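Local coordinates for arginase, mitochondrial (Medicago truncatula, PDB 6VSS), which hydrolyses L-arginine to urea and L-ornithine, and agmatine to urea and putrescine, as a manganese-dependent homohexamer, at residues B[242-245]-B[246-250]. Sequence-based numbering, arbitrary orientation.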
ATOM      1  N   MET B 242     -15.484 -18.920 -18.584  1.00 29.62           N
ATOM      2  CA  MET B 242     -14.032 -18.770 -18.893  1.00 29.80           C
ATOM      3  C   MET B 242     -13.415 -20.118 -19.313  1.00 30.43           C
ATOM      4  O   MET B 242     -12.523 -20.121 -20.137  1.00 29.12           O
ATOM      5  CB  MET B 242     -13.249 -18.246 -17.690  1.00 29.19           C
ATOM      6  CG  MET B 242     -13.540 -16.808 -17.346  1.00 28.81           C
ATOM      7  SD  MET B 242     -13.132 -15.678 -18.701  1.00 27.78           S
ATOM      8  CE  MET B 242     -11.340 -15.785 -18.753  1.00 26.23           C
ATOM      9  N   ARG B 243     -13.863 -21.234 -18.733  1.00 32.83           N
ATOM     10  CA  ARG B 243     -13.309 -22.582 -19.056  1.00 34.81           C
ATOM     11  C   ARG B 243     -13.594 -22.993 -20.517  1.00 35.56           C
ATOM     12  O   ARG B 243     -12.975 -23.992 -20.928  1.00 39.44           O
ATOM     13  CB  ARG B 243     -13.803 -23.632 -18.049  1.00 36.02           C
ATOM     14  CG  ARG B 243     -15.288 -23.927 -18.128  1.00 38.46           C
ATOM     15  CD  ARG B 243     -15.792 -24.776 -16.990  1.00 40.94           C
ATOM     16  NE  ARG B 243     -17.246 -24.845 -17.119  1.00 43.57           N
ATOM     17  CZ  ARG B 243     -17.948 -25.918 -17.500  1.00 46.35           C
ATOM     18  NH1 ARG B 243     -17.339 -27.059 -17.768  1.00 49.26           N
ATOM     19  NH2 ARG B 243     -19.261 -25.850 -17.622  1.00 44.33           N
ATOM     20  N   THR B 244     -14.417 -22.276 -21.307  1.00 36.12           N
ATOM     21  CA  THR B 244     -14.667 -22.582 -22.751  1.00 36.06           C
ATOM     22  C   THR B 244     -14.269 -21.413 -23.635  1.00 36.46           C
ATOM     23  O   THR B 244     -14.769 -21.324 -24.797  1.00 38.35           O
ATOM     24  CB  THR B 244     -16.125 -22.995 -23.074  1.00 36.08           C
ATOM     25  OG1 THR B 244     -17.136 -22.080 -22.654  1.00 34.94           O
ATOM     26  CG2 THR B 244     -16.482 -24.316 -22.442  1.00 36.43           C
ATOM     27  N   LEU B 245     -13.441 -20.503 -23.135  1.00 36.33           N
ATOM     28  CA  LEU B 245     -13.277 -19.197 -23.808  1.00 34.82           C
ATOM     29  C   LEU B 245     -12.615 -19.405 -25.167  1.00 37.11           C
ATOM     30  O   LEU B 245     -13.029 -18.743 -26.154  1.00 37.47           O
ATOM     31  CB  LEU B 245     -12.367 -18.283 -22.998  1.00 34.14           C
ATOM     32  CG  LEU B 245     -12.140 -16.933 -23.650  1.00 32.80           C
ATOM     33  CD1 LEU B 245     -13.458 -16.200 -23.767  1.00 32.29           C
ATOM     34  CD2 LEU B 245     -11.132 -16.076 -22.882  1.00 34.05           C
ATOM     35  N   SER B 246     -11.497 -20.124 -25.187  1.00 39.02           N
ATOM     36  CA  SER B 246     -10.644 -20.153 -26.395  1.00 40.31           C
ATOM     37  C   SER B 246     -11.487 -20.754 -27.535  1.00 41.61           C
ATOM     38  O   SER B 246     -11.494 -20.188 -28.594  1.00 42.19           O
ATOM     39  CB  SER B 246      -9.309 -20.799 -26.145  1.00 41.82           C
ATOM     40  OG  SER B 246      -9.333 -22.179 -26.428  1.00 47.22           O
ATOM     41  N   ARG B 247     -12.339 -21.725 -27.211  1.00 42.38           N
ATOM     42  CA  ARG B 247     -13.300 -22.268 -28.206  1.00 43.76           C
ATOM     43  C   ARG B 247     -14.335 -21.191 -28.592  1.00 43.68           C
ATOM     44  O   ARG B 247     -14.789 -21.216 -29.748  1.00 42.00           O
ATOM     45  CB  ARG B 247     -13.966 -23.551 -27.701  1.00 48.09           C
ATOM     46  CG  ARG B 247     -15.154 -23.300 -26.788  1.00 49.00           C
ATOM     47  CD  ARG B 247     -16.227 -24.366 -26.868  1.00 51.15           C
ATOM     48  NE  ARG B 247     -17.504 -23.782 -26.493  1.00 53.14           N
ATOM     49  CZ  ARG B 247     -18.516 -24.448 -25.954  1.00 56.27           C
ATOM     50  NH1 ARG B 247     -18.407 -25.742 -25.713  1.00 58.69           N
ATOM     51  NH2 ARG B 247     -19.634 -23.812 -25.652  1.00 58.42           N
ATOM     52  N   ASP B 248     -14.755 -20.338 -27.645  1.00 42.29           N
ATOM     53  CA  ASP B 248     -15.793 -19.309 -27.893  1.00 39.40           C
ATOM     54  C   ASP B 248     -15.228 -18.082 -28.596  1.00 38.33           C
ATOM     55  O   ASP B 248     -16.064 -17.255 -29.046  1.00 36.19           O
ATOM     56  CB  ASP B 248     -16.454 -18.844 -26.601  1.00 41.32           C
ATOM     57  CG  ASP B 248     -17.314 -19.907 -25.953  1.00 42.96           C
ATOM     58  OD1 ASP B 248     -17.503 -20.971 -26.625  1.00 41.30           O
ATOM     59  OD2 ASP B 248     -17.694 -19.703 -24.742  1.00 41.72           O
ATOM     60  N   ARG B 249     -13.898 -17.890 -28.686  1.00 38.53           N
ATOM     61  CA  ARG B 249     -13.351 -16.600 -29.227  1.00 38.86           C
ATOM     62  C   ARG B 249     -14.010 -16.257 -30.555  1.00 40.21           C
ATOM     63  O   ARG B 249     -14.506 -15.149 -30.732  1.00 39.22           O
ATOM     64  CB  ARG B 249     -11.836 -16.574 -29.409  1.00 39.59           C
ATOM     65  CG  ARG B 249     -11.110 -16.682 -28.082  1.00 40.88           C
ATOM     66  CD  ARG B 249      -9.643 -16.360 -28.164  1.00 42.91           C
ATOM     67  NE  ARG B 249      -9.036 -16.314 -26.843  1.00 42.35           N
ATOM     68  CZ  ARG B 249      -9.147 -15.332 -25.946  1.00 42.22           C
ATOM     69  NH1 ARG B 249      -9.871 -14.263 -26.167  1.00 44.09           N
ATOM     70  NH2 ARG B 249      -8.524 -15.425 -24.796  1.00 44.42           N
ATOM     71  N   PRO B 250     -14.062 -17.196 -31.523  1.00 40.60           N
ATOM     72  CA  PRO B 250     -14.552 -16.863 -32.859  1.00 41.30           C
ATOM     73  C   PRO B 250     -15.999 -16.343 -32.837  1.00 41.56           C
ATOM     74  O   PRO B 250     -16.316 -15.449 -33.583  1.00 43.07           O
ATOM     75  CB  PRO B 250     -14.447 -18.183 -33.644  1.00 42.18           C
ATOM     76  CG  PRO B 250     -13.509 -19.061 -32.814  1.00 42.08           C
ATOM     77  CD  PRO B 250     -13.691 -18.608 -31.379  1.00 40.41           C
TER
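Asp248 meets Thr244 one helical turn back: its amide N is hydrogen-bonded to the carbonyl O of Thr244 at 3.0 Å, though the place of that oxygen is less sure, and makes a weak bond to Leu245 O. OD2 of Asp248 stands 3.2 Å from OG1 of Thr244, a hydroxyl with a second acceptor in the Glu241 carbonyl; which one its proton serves is not settled. The other carboxylate oxygen, OD1, is met on its syn side by NE of Arg247 at 2.8 Å; the N-H...O angle of 165° makes the hydrogen bond within this salt bridge nearly straight, and OD1 lies 9° from the guanidinium plane. The same guanidinium passes one face over CB of Thr244, 3.8 Å from the plane and offset toward the rim. With chi1 at 179°, Leu245 puts CG over the centre of the Arg249 guanidinium; CD2 lies 3.3 Å from NH2 of Arg249. His240 ND1 is hydrogen-bonded to Asp248 OD2. Replacing Asp248 by an alanine is likely to cost Arg247 NE its carboxylate mate, leaving that guanidinium freer to turn. A 3-10 segment, 242-243, leads from edge strand 238-241 into helix 245-252, which the Arg249 NH1-Asp293 OD1 salt bridge ties to helix 291-300.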